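Long-range contacts in interferon alpha/beta receptor 1 (Mus musculus, PDB 3WCY), which pairs with IFNAR2 to form the cell-surface receptor for type I interferons, whose binding triggers JAK-STAT signalling: residues I71-R76 and F94-T99; A111-I116 and V199-P204; P168-C173 and I195-A200. One frame throughout, in Å; residues are numbered along the deposited sequence.

Contact 1: residues I71-R76 and F94-T99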
loop_
_atom_site.group_PDB
_atom_site.type_symbol
_atom_site.label_atom_id
_atom_site.label_comp_id
_atom_site.label_asym_id
_atom_site.label_seq_id
_atom_site.Cartn_x
_atom_site.Cartn_y
_atom_site.Cartn_z
ATOM N N ILE A 71 1.988 4.160 -26.438
ATOM C CA ILE A 71 2.495 3.799 -27.768
ATOM C C ILE A 71 3.061 5.035 -28.512
ATOM O O ILE A 71 3.072 6.130 -27.941
ATOM C CB ILE A 71 1.434 2.994 -28.584
ATOM C CG1 ILE A 71 0.209 3.851 -28.975
ATOM C CG2 ILE A 71 1.027 1.711 -27.846
ATOM C CD1 ILE A 71 -0.680 3.260 -30.077
ATOM N N LYS A 72 3.533 4.863 -29.768
ATOM C CA LYS A 72 4.069 5.963 -30.578
ATOM C C LYS A 72 2.910 6.753 -31.200
ATOM O O LYS A 72 2.069 6.174 -31.894
ATOM C CB LYS A 72 5.029 5.449 -31.665
ATOM C CG LYS A 72 6.241 4.678 -31.136
ATOM C CD LYS A 72 6.095 3.153 -31.298
ATOM C CE LYS A 72 6.648 2.613 -32.604
ATOM N NZ LYS A 72 5.734 2.856 -33.755
ATOM N N THR A 73 2.860 8.069 -30.925
ATOM C CA THR A 73 1.804 8.978 -31.395
ATOM C C THR A 73 2.404 10.234 -32.069
ATOM O O THR A 73 3.507 10.653 -31.709
ATOM C CB THR A 73 0.847 9.303 -30.215
ATOM O OG1 THR A 73 0.497 8.092 -29.528
ATOM C CG2 THR A 73 -0.426 10.045 -30.650
ATOM N N GLN A 74 1.668 10.825 -33.046
ATOM C CA GLN A 74 2.071 12.024 -33.794
ATOM C C GLN A 74 0.886 12.957 -34.092
ATOM O O GLN A 74 -0.269 12.535 -34.012
ATOM C CB GLN A 74 2.772 11.621 -35.101
ATOM C CG GLN A 74 4.006 12.457 -35.424
ATOM C CD GLN A 74 4.818 11.859 -36.548
ATOM O OE1 GLN A 74 5.239 10.695 -36.504
ATOM N NE2 GLN A 74 5.082 12.655 -37.569
ATOM N N PHE A 75 1.182 14.227 -34.442
ATOM C CA PHE A 75 0.177 15.243 -34.765
ATOM C C PHE A 75 0.466 15.945 -36.099
ATOM O O PHE A 75 1.627 16.210 -36.414
ATOM C CB PHE A 75 0.089 16.310 -33.653
ATOM C CG PHE A 75 -0.032 15.843 -32.218
ATOM C CD1 PHE A 75 -1.138 15.114 -31.796
ATOM C CD2 PHE A 75 0.906 16.225 -31.267
ATOM C CE1 PHE A 75 -1.271 14.722 -30.461
ATOM C CE2 PHE A 75 0.774 15.831 -29.932
ATOM C CZ PHE A 75 -0.313 15.083 -29.538
ATOM N N ARG A 76 -0.605 16.281 -36.853
ATOM C CA ARG A 76 -0.551 17.011 -38.128
ATOM C C ARG A 76 -1.620 18.092 -38.115
ATOM O O ARG A 76 -2.810 17.785 -37.997
ATOM C CB ARG A 76 -0.742 16.086 -39.344
ATOM C CG ARG A 76 0.551 15.444 -39.856
ATOM C CD ARG A 76 0.313 14.355 -40.897
ATOM N NE ARG A 76 -0.660 13.350 -40.446
ATOM C CZ ARG A 76 -0.373 12.272 -39.717
ATOM N NH1 ARG A 76 0.879 12.019 -39.353
ATOM N NH2 ARG A 76 -1.335 11.431 -39.361
ATOM N N PHE A 94 6.569 10.816 -30.529
ATOM C CA PHE A 94 6.845 10.592 -29.106
ATOM C C PHE A 94 5.767 9.790 -28.352
ATOM O O PHE A 94 4.632 9.669 -28.820
ATOM C CB PHE A 94 7.088 11.950 -28.405
ATOM C CG PHE A 94 5.859 12.819 -28.249
ATOM C CD1 PHE A 94 5.151 12.840 -27.054
ATOM C CD2 PHE A 94 5.414 13.619 -29.294
ATOM C CE1 PHE A 94 4.007 13.631 -26.914
ATOM C CE2 PHE A 94 4.271 14.411 -29.152
ATOM C CZ PHE A 94 3.577 14.413 -27.962
ATOM N N ILE A 95 6.132 9.284 -27.158
ATOM C CA ILE A 95 5.222 8.582 -26.255
ATOM C C ILE A 95 4.678 9.659 -25.287
ATOM O O ILE A 95 5.470 10.234 -24.533
ATOM C CB ILE A 95 5.911 7.396 -25.516
ATOM C CG1 ILE A 95 6.472 6.352 -26.501
ATOM C CG2 ILE A 95 4.960 6.737 -24.516
ATOM C CD1 ILE A 95 7.986 6.346 -26.585
ATOM N N PRO A 96 3.355 9.968 -25.310
ATOM C CA PRO A 96 2.829 11.049 -24.447
ATOM C C PRO A 96 3.039 10.939 -22.931
ATOM O O PRO A 96 3.052 11.966 -22.258
ATOM C CB PRO A 96 1.346 11.136 -24.830
ATOM C CG PRO A 96 1.034 9.850 -25.506
ATOM C CD PRO A 96 2.295 9.412 -26.177
ATOM N N PHE A 97 3.231 9.719 -22.407
ATOM C CA PHE A 97 3.432 9.425 -20.983
ATOM C C PHE A 97 4.704 10.035 -20.353
ATOM O O PHE A 97 4.768 10.165 -19.130
ATOM C CB PHE A 97 3.337 7.903 -20.742
ATOM C CG PHE A 97 3.459 7.416 -19.315
ATOM C CD1 PHE A 97 2.598 7.882 -18.326
ATOM C CD2 PHE A 97 4.404 6.459 -18.970
ATOM C CE1 PHE A 97 2.710 7.428 -17.010
ATOM C CE2 PHE A 97 4.497 5.989 -17.658
ATOM C CZ PHE A 97 3.653 6.480 -16.686
ATOM N N TYR A 98 5.699 10.425 -21.170
ATOM C CA TYR A 98 6.935 11.028 -20.663
ATOM C C TYR A 98 6.870 12.569 -20.613
ATOM O O TYR A 98 7.448 13.177 -19.711
ATOM C CB TYR A 98 8.161 10.571 -21.480
ATOM C CG TYR A 98 8.436 9.081 -21.466
ATOM C CD1 TYR A 98 8.889 8.445 -20.313
ATOM C CD2 TYR A 98 8.346 8.326 -22.633
ATOM C CE1 TYR A 98 9.172 7.078 -20.302
ATOM C CE2 TYR A 98 8.647 6.962 -22.640
ATOM C CZ TYR A 98 9.061 6.341 -21.470
ATOM O OH TYR A 98 9.352 4.996 -21.466
ATOM N N THR A 99 6.178 13.190 -21.581
ATOM C CA THR A 99 6.052 14.649 -21.674
ATOM C C THR A 99 4.857 15.234 -20.910
ATOM O O THR A 99 4.792 16.457 -20.735
ATOM C CB THR A 99 6.081 15.117 -23.144
ATOM O OG1 THR A 99 5.135 14.364 -23.908
ATOM C CG2 THR A 99 7.471 15.024 -23.767
#
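The backbones of T73 and F94 meet as one antiparallel hydrogen-bonded pair, T73 N giving to F94 O at 3.2 Å (161°) and F94 N giving back to T73 O at 3.3 Å. No further bridge follows, so the pairing is a single reciprocal link. Beside it the two phenylalanines approach. The CB of F94 points away from I71-R76, but its CG lies between the backbone N and the carbonyl carbon (chi1 71°), which swings the ring back until CZ is 3.7 Å from CE2 of F75. That F75 carbon arrives at the edge of the F94 ring, near its plane. The ring planes are 66° apart, so the two rings meet obliquely. Further along, the I71 carbonyl oxygen packs against two side chains, with I95 CG1 at 3.7 Å and P96 CD at 3.8 Å, while T73 crosses P96 at about a right angle. The F94 side chain also reaches I13 of strand 12-14. About residues 96-99 the chain makes a weakly bonded helical turn, whose F97 meets Y70 edge-to-face and touches E133 and L183, while I71 and I95 pack against side chains of another protein chain of the assembly.

Contact 2: residues A111-I116 and V199-P204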
loop_
_atom_site.group_PDB
_atom_site.type_symbol
_atom_site.label_atom_id
_atom_site.label_comp_id
_atom_site.label_asym_id
_atom_site.label_seq_id
_atom_site.Cartn_x
_atom_site.Cartn_y
_atom_site.Cartn_z
ATOM N N ALA A 111 -15.245 19.577 7.942
ATOM C CA ALA A 111 -14.741 19.766 9.312
ATOM C C ALA A 111 -15.612 19.178 10.417
ATOM O O ALA A 111 -16.818 19.005 10.237
ATOM C CB ALA A 111 -14.465 21.232 9.588
ATOM N N GLU A 112 -14.978 18.877 11.567
ATOM C CA GLU A 112 -15.603 18.312 12.765
ATOM C C GLU A 112 -15.127 19.176 13.968
ATOM O O GLU A 112 -14.808 20.347 13.762
ATOM C CB GLU A 112 -15.152 16.846 12.957
ATOM C CG GLU A 112 -15.498 15.924 11.791
ATOM C CD GLU A 112 -15.226 14.441 11.973
ATOM O OE1 GLU A 112 -14.141 14.088 12.489
ATOM O OE2 GLU A 112 -16.078 13.629 11.544
ATOM N N ASP A 113 -15.111 18.636 15.209
ATOM C CA ASP A 113 -14.753 19.414 16.404
ATOM C C ASP A 113 -13.238 19.613 16.428
ATOM O O ASP A 113 -12.758 20.744 16.346
ATOM C CB ASP A 113 -15.157 18.694 17.711
ATOM C CG ASP A 113 -16.583 18.210 17.814
ATOM O OD1 ASP A 113 -17.505 19.045 17.690
ATOM O OD2 ASP A 113 -16.779 17.017 18.128
ATOM N N LYS A 114 -12.495 18.489 16.548
ATOM C CA LYS A 114 -11.035 18.426 16.659
ATOM C C LYS A 114 -10.370 17.849 15.393
ATOM O O LYS A 114 -9.195 17.465 15.435
ATOM C CB LYS A 114 -10.641 17.595 17.909
ATOM C CG LYS A 114 -11.259 18.077 19.229
ATOM C CD LYS A 114 -11.177 17.006 20.320
ATOM C CE LYS A 114 -11.854 17.420 21.611
ATOM N NZ LYS A 114 -13.339 17.395 21.510
ATOM N N ALA A 115 -11.113 17.796 14.267
ATOM C CA ALA A 115 -10.587 17.232 13.022
ATOM C C ALA A 115 -11.081 17.881 11.726
ATOM O O ALA A 115 -12.141 18.519 11.700
ATOM C CB ALA A 115 -10.846 15.729 12.979
ATOM N N ILE A 116 -10.290 17.687 10.645
ATOM C CA ILE A 116 -10.577 18.105 9.271
ATOM C C ILE A 116 -10.331 16.914 8.325
ATOM O O ILE A 116 -9.266 16.282 8.367
ATOM C CB ILE A 116 -9.839 19.413 8.848
ATOM C CG1 ILE A 116 -10.568 20.649 9.432
ATOM C CG2 ILE A 116 -9.716 19.535 7.310
ATOM C CD1 ILE A 116 -9.723 21.887 9.620
ATOM N N VAL A 199 -17.785 23.657 17.263
ATOM C CA VAL A 199 -17.578 23.636 18.725
ATOM C C VAL A 199 -17.682 22.205 19.245
ATOM O O VAL A 199 -18.626 21.496 18.888
ATOM C CB VAL A 199 -18.482 24.591 19.556
ATOM C CG1 VAL A 199 -17.766 25.036 20.830
ATOM C CG2 VAL A 199 -18.935 25.803 18.748
ATOM N N ALA A 200 -16.716 21.801 20.100
ATOM C CA ALA A 200 -16.597 20.473 20.716
ATOM C C ALA A 200 -17.940 19.847 21.101
ATOM O O ALA A 200 -18.769 20.512 21.731
ATOM C CB ALA A 200 -15.669 20.532 21.923
ATOM N N ASN A 201 -18.168 18.585 20.674
ATOM C CA ASN A 201 -19.399 17.830 20.932
ATOM C C ASN A 201 -19.607 17.576 22.423
ATOM O O ASN A 201 -18.631 17.481 23.174
ATOM C CB ASN A 201 -19.387 16.482 20.174
ATOM C CG ASN A 201 -19.888 16.500 18.739
ATOM O OD1 ASN A 201 -20.299 17.528 18.181
ATOM N ND2 ASN A 201 -19.864 15.337 18.105
ATOM N N LYS A 202 -20.884 17.435 22.844
ATOM C CA LYS A 202 -21.243 17.131 24.234
ATOM C C LYS A 202 -20.804 15.702 24.620
ATOM O O LYS A 202 -20.737 15.376 25.808
ATOM C CB LYS A 202 -22.743 17.388 24.515
ATOM C CG LYS A 202 -23.726 16.499 23.753
ATOM C CD LYS A 202 -25.134 16.602 24.337
ATOM C CE LYS A 202 -26.097 15.634 23.692
ATOM N NZ LYS A 202 -27.447 15.706 24.310
ATOM N N MET A 203 -20.473 14.875 23.601
ATOM C CA MET A 203 -19.989 13.500 23.725
ATOM C C MET A 203 -18.700 13.305 22.899
ATOM O O MET A 203 -18.725 13.541 21.689
ATOM C CB MET A 203 -21.082 12.469 23.352
ATOM C CG MET A 203 -21.952 12.859 22.159
ATOM S SD MET A 203 -23.528 11.966 22.140
ATOM C CE MET A 203 -24.456 12.981 21.053
ATOM N N PRO A 204 -17.556 12.919 23.520
ATOM C CA PRO A 204 -16.319 12.753 22.737
ATOM C C PRO A 204 -16.161 11.381 22.067
ATOM O O PRO A 204 -16.736 10.387 22.521
ATOM C CB PRO A 204 -15.218 13.017 23.764
ATOM C CG PRO A 204 -15.815 12.615 25.074
ATOM C CD PRO A 204 -17.325 12.621 24.949
#
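The hairpin turn joining strands 106-111 and 116-121 sets D113 at its tip against V199-N201, the start of the linker that runs on to strand 210-213. A backbone bond from E112 N to A115 O, 2.9 Å long, closes the turn and leaves D113 and K114 at its end. D113 lies nearest A200, their CA atoms 4.8 Å apart, and its CB points toward the linker. With CG anti to its own carbonyl carbon (chi1 -51°), the carboxylate is carried over the backbone of A200 and N201: D113 OD1 comes to 3.1 Å from N201 N. The same oxygen takes a weak hydrogen bond from T198 OG1, just before the linker. The N201 side chain stands across the carboxylate, amide and carboxylate planes 76° apart, though the way round of that amide is doubtful. K114 reaches out past the tip of the turn and bends at chi4, bringing NZ to 3.9 Å from A200 CB. F292 touches the side chains of E112, D113 and N201, so the packing here extends beyond the hairpin and linker. With an alanine here instead of D113, the T198 hydroxyl would probably lose its weak bond and a gap would open between the turn and N201. K114 NZ, 4.8 Å from D113 OD2, is too distant for a salt bridge but may still ease the carboxylate's charge. The hold on the linker thus rests on the close placing of that carboxylate at the N201 backbone and on the weak bond to T198.

Contact 3: residues P168-C173 and I195-A200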
loop_
_atom_site.group_PDB
_atom_site.type_symbol
_atom_site.label_atom_id
_atom_site.label_comp_id
_atom_site.label_asym_id
_atom_site.label_seq_id
_atom_site.Cartn_x
_atom_site.Cartn_y
_atom_site.Cartn_z
ATOM N N PRO A 168 -11.078 23.400 18.252
ATOM C CA PRO A 168 -12.412 23.802 17.768
ATOM C C PRO A 168 -12.532 25.302 17.503
ATOM O O PRO A 168 -11.713 26.087 17.995
ATOM C CB PRO A 168 -13.344 23.363 18.903
ATOM C CG PRO A 168 -12.583 22.332 19.658
ATOM C CD PRO A 168 -11.166 22.806 19.600
ATOM N N GLU A 169 -13.539 25.697 16.696
ATOM C CA GLU A 169 -13.839 27.086 16.297
ATOM C C GLU A 169 -12.556 27.846 15.918
ATOM O O GLU A 169 -12.417 29.016 16.281
ATOM C CB GLU A 169 -14.350 27.943 17.471
ATOM C CG GLU A 169 -15.768 27.586 17.896
ATOM C CD GLU A 169 -16.272 28.230 19.175
ATOM O OE1 GLU A 169 -15.554 28.168 20.200
ATOM O OE2 GLU A 169 -17.414 28.745 19.168
ATOM N N THR A 170 -11.673 27.163 15.195
ATOM C CA THR A 170 -10.480 27.753 14.613
ATOM C C THR A 170 -10.509 27.483 13.111
ATOM O O THR A 170 -10.963 26.429 12.670
ATOM C CB THR A 170 -9.197 27.155 15.215
ATOM O OG1 THR A 170 -9.389 26.917 16.615
ATOM C CG2 THR A 170 -8.025 28.104 15.022
ATOM N N THR A 171 -10.029 28.445 12.332
ATOM C CA THR A 171 -10.093 28.373 10.877
ATOM C C THR A 171 -8.703 28.072 10.309
ATOM O O THR A 171 -7.793 28.891 10.436
ATOM C CB THR A 171 -10.821 29.588 10.260
ATOM O OG1 THR A 171 -10.558 29.621 8.855
ATOM C CG2 THR A 171 -10.422 30.924 10.899
ATOM N N TYR A 172 -8.538 26.872 9.724
ATOM C CA TYR A 172 -7.277 26.407 9.136
ATOM C C TYR A 172 -7.338 26.401 7.609
ATOM O O TYR A 172 -8.402 26.151 7.041
ATOM C CB TYR A 172 -6.932 24.987 9.608
ATOM C CG TYR A 172 -6.842 24.784 11.104
ATOM C CD1 TYR A 172 -5.617 24.838 11.763
ATOM C CD2 TYR A 172 -7.965 24.417 11.847
ATOM C CE1 TYR A 172 -5.518 24.592 13.133
ATOM C CE2 TYR A 172 -7.880 24.167 13.215
ATOM C CZ TYR A 172 -6.654 24.259 13.856
ATOM O OH TYR A 172 -6.569 24.004 15.204
ATOM N N CYS A 173 -6.185 26.622 6.948
ATOM C CA CYS A 173 -6.087 26.602 5.488
ATOM C C CYS A 173 -5.226 25.433 5.017
ATOM O O CYS A 173 -4.266 25.063 5.699
ATOM C CB CYS A 173 -5.612 27.942 4.939
ATOM S SG CYS A 173 -6.694 29.335 5.371
ATOM N N ILE A 195 -11.152 26.288 5.889
ATOM C CA ILE A 195 -12.332 25.748 6.569
ATOM C C ILE A 195 -12.223 26.009 8.084
ATOM O O ILE A 195 -11.115 26.080 8.623
ATOM C CB ILE A 195 -12.548 24.239 6.228
ATOM C CG1 ILE A 195 -13.884 23.691 6.803
ATOM C CG2 ILE A 195 -11.338 23.382 6.639
ATOM C CD1 ILE A 195 -14.406 22.431 6.189
ATOM N N SER A 196 -13.373 26.156 8.764
ATOM C CA SER A 196 -13.399 26.355 10.204
ATOM C C SER A 196 -13.970 25.127 10.916
ATOM O O SER A 196 -14.902 24.495 10.409
ATOM C CB SER A 196 -14.183 27.612 10.563
ATOM O OG SER A 196 -13.617 28.239 11.702
ATOM N N THR A 197 -13.385 24.782 12.082
ATOM C CA THR A 197 -13.816 23.661 12.929
ATOM C C THR A 197 -15.066 24.047 13.742
ATOM O O THR A 197 -15.269 25.231 14.022
ATOM C CB THR A 197 -12.662 23.179 13.831
ATOM O OG1 THR A 197 -12.019 24.301 14.434
ATOM C CG2 THR A 197 -11.633 22.350 13.077
ATOM N N THR A 198 -15.917 23.061 14.093
ATOM C CA THR A 198 -17.147 23.273 14.882
ATOM C C THR A 198 -16.826 23.249 16.392
ATOM O O THR A 198 -15.720 22.845 16.760
ATOM C CB THR A 198 -18.207 22.207 14.538
ATOM O OG1 THR A 198 -17.662 20.902 14.735
ATOM C CG2 THR A 198 -18.763 22.345 13.134
ATOM N N VAL A 199 -17.785 23.657 17.263
ATOM C CA VAL A 199 -17.578 23.636 18.725
ATOM C C VAL A 199 -17.682 22.205 19.245
ATOM O O VAL A 199 -18.626 21.496 18.888
ATOM C CB VAL A 199 -18.482 24.591 19.556
ATOM C CG1 VAL A 199 -17.766 25.036 20.830
ATOM C CG2 VAL A 199 -18.935 25.803 18.748
ATOM N N ALA A 200 -16.716 21.801 20.100
ATOM C CA ALA A 200 -16.597 20.473 20.716
ATOM C C ALA A 200 -17.940 19.847 21.101
ATOM O O ALA A 200 -18.769 20.512 21.731
ATOM C CB ALA A 200 -15.669 20.532 21.923
#
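T197 points into P168-C173 with its two branches doing different work. OG1 lies between the backbone N and carbonyl carbon (chi1 46°), which turns it toward T170 O, 3.0 Å away; its firmer partner is the carbonyl of L167. CG2 goes the other way and meets the edge of the Y172 ring, 4.2 Å from CE2. T170 O is also the acceptor for T197 N, in a nearly straight bond of 3.0 Å (170°). Next along, Y172 and I195 form a hydrogen-bonded antiparallel pair, I195 N giving to Y172 O at 3.0 Å. Their side chains share one face of the sheet and, with T197, touch I116. T171 and S196, a non-hydrogen-bonded pair, turn to the opposite face, where S196 OG lies 3.4 Å from T171 CB. Past the strands, E169 runs out extended and crosses V199 obliquely, its carboxylate beside the valine methyls (OE2 to CG2 3.3 Å), while P168 CG packs on A200 CB at 4.2 Å. A disulfide from C173 to C194 ties the same two strands. The phenol oxygen of Y172 accepts from L167 N, five residues earlier, and L166, P168, T170 and Y172 follow the spacing L-x-P-x-T-x-Y: this is the tyrosine corner characteristic of fibronectin type III domains.

From the N terminus, contact 1 comes first: it closes the loop from I71 to T99 within the first fibronectin type III domain and is complete before the others begin. Contact 2 spans A111 to P204, and contact 3, from P168 to A200, is nested within it. Both end on one continuous run, where I195-A200 passes into V199-P204 and V199 and A200 are shared. Contact 3 joins neighbouring strands of the second domain, and contact 2 ties a hairpin of that domain to the linker toward the third. Their centres lie about 9 Å apart, bridged by a probable hydrogen bond from T198 N to E112 O (2.9 Å), whereas contact 1 is centred about 50 Å from contact 2.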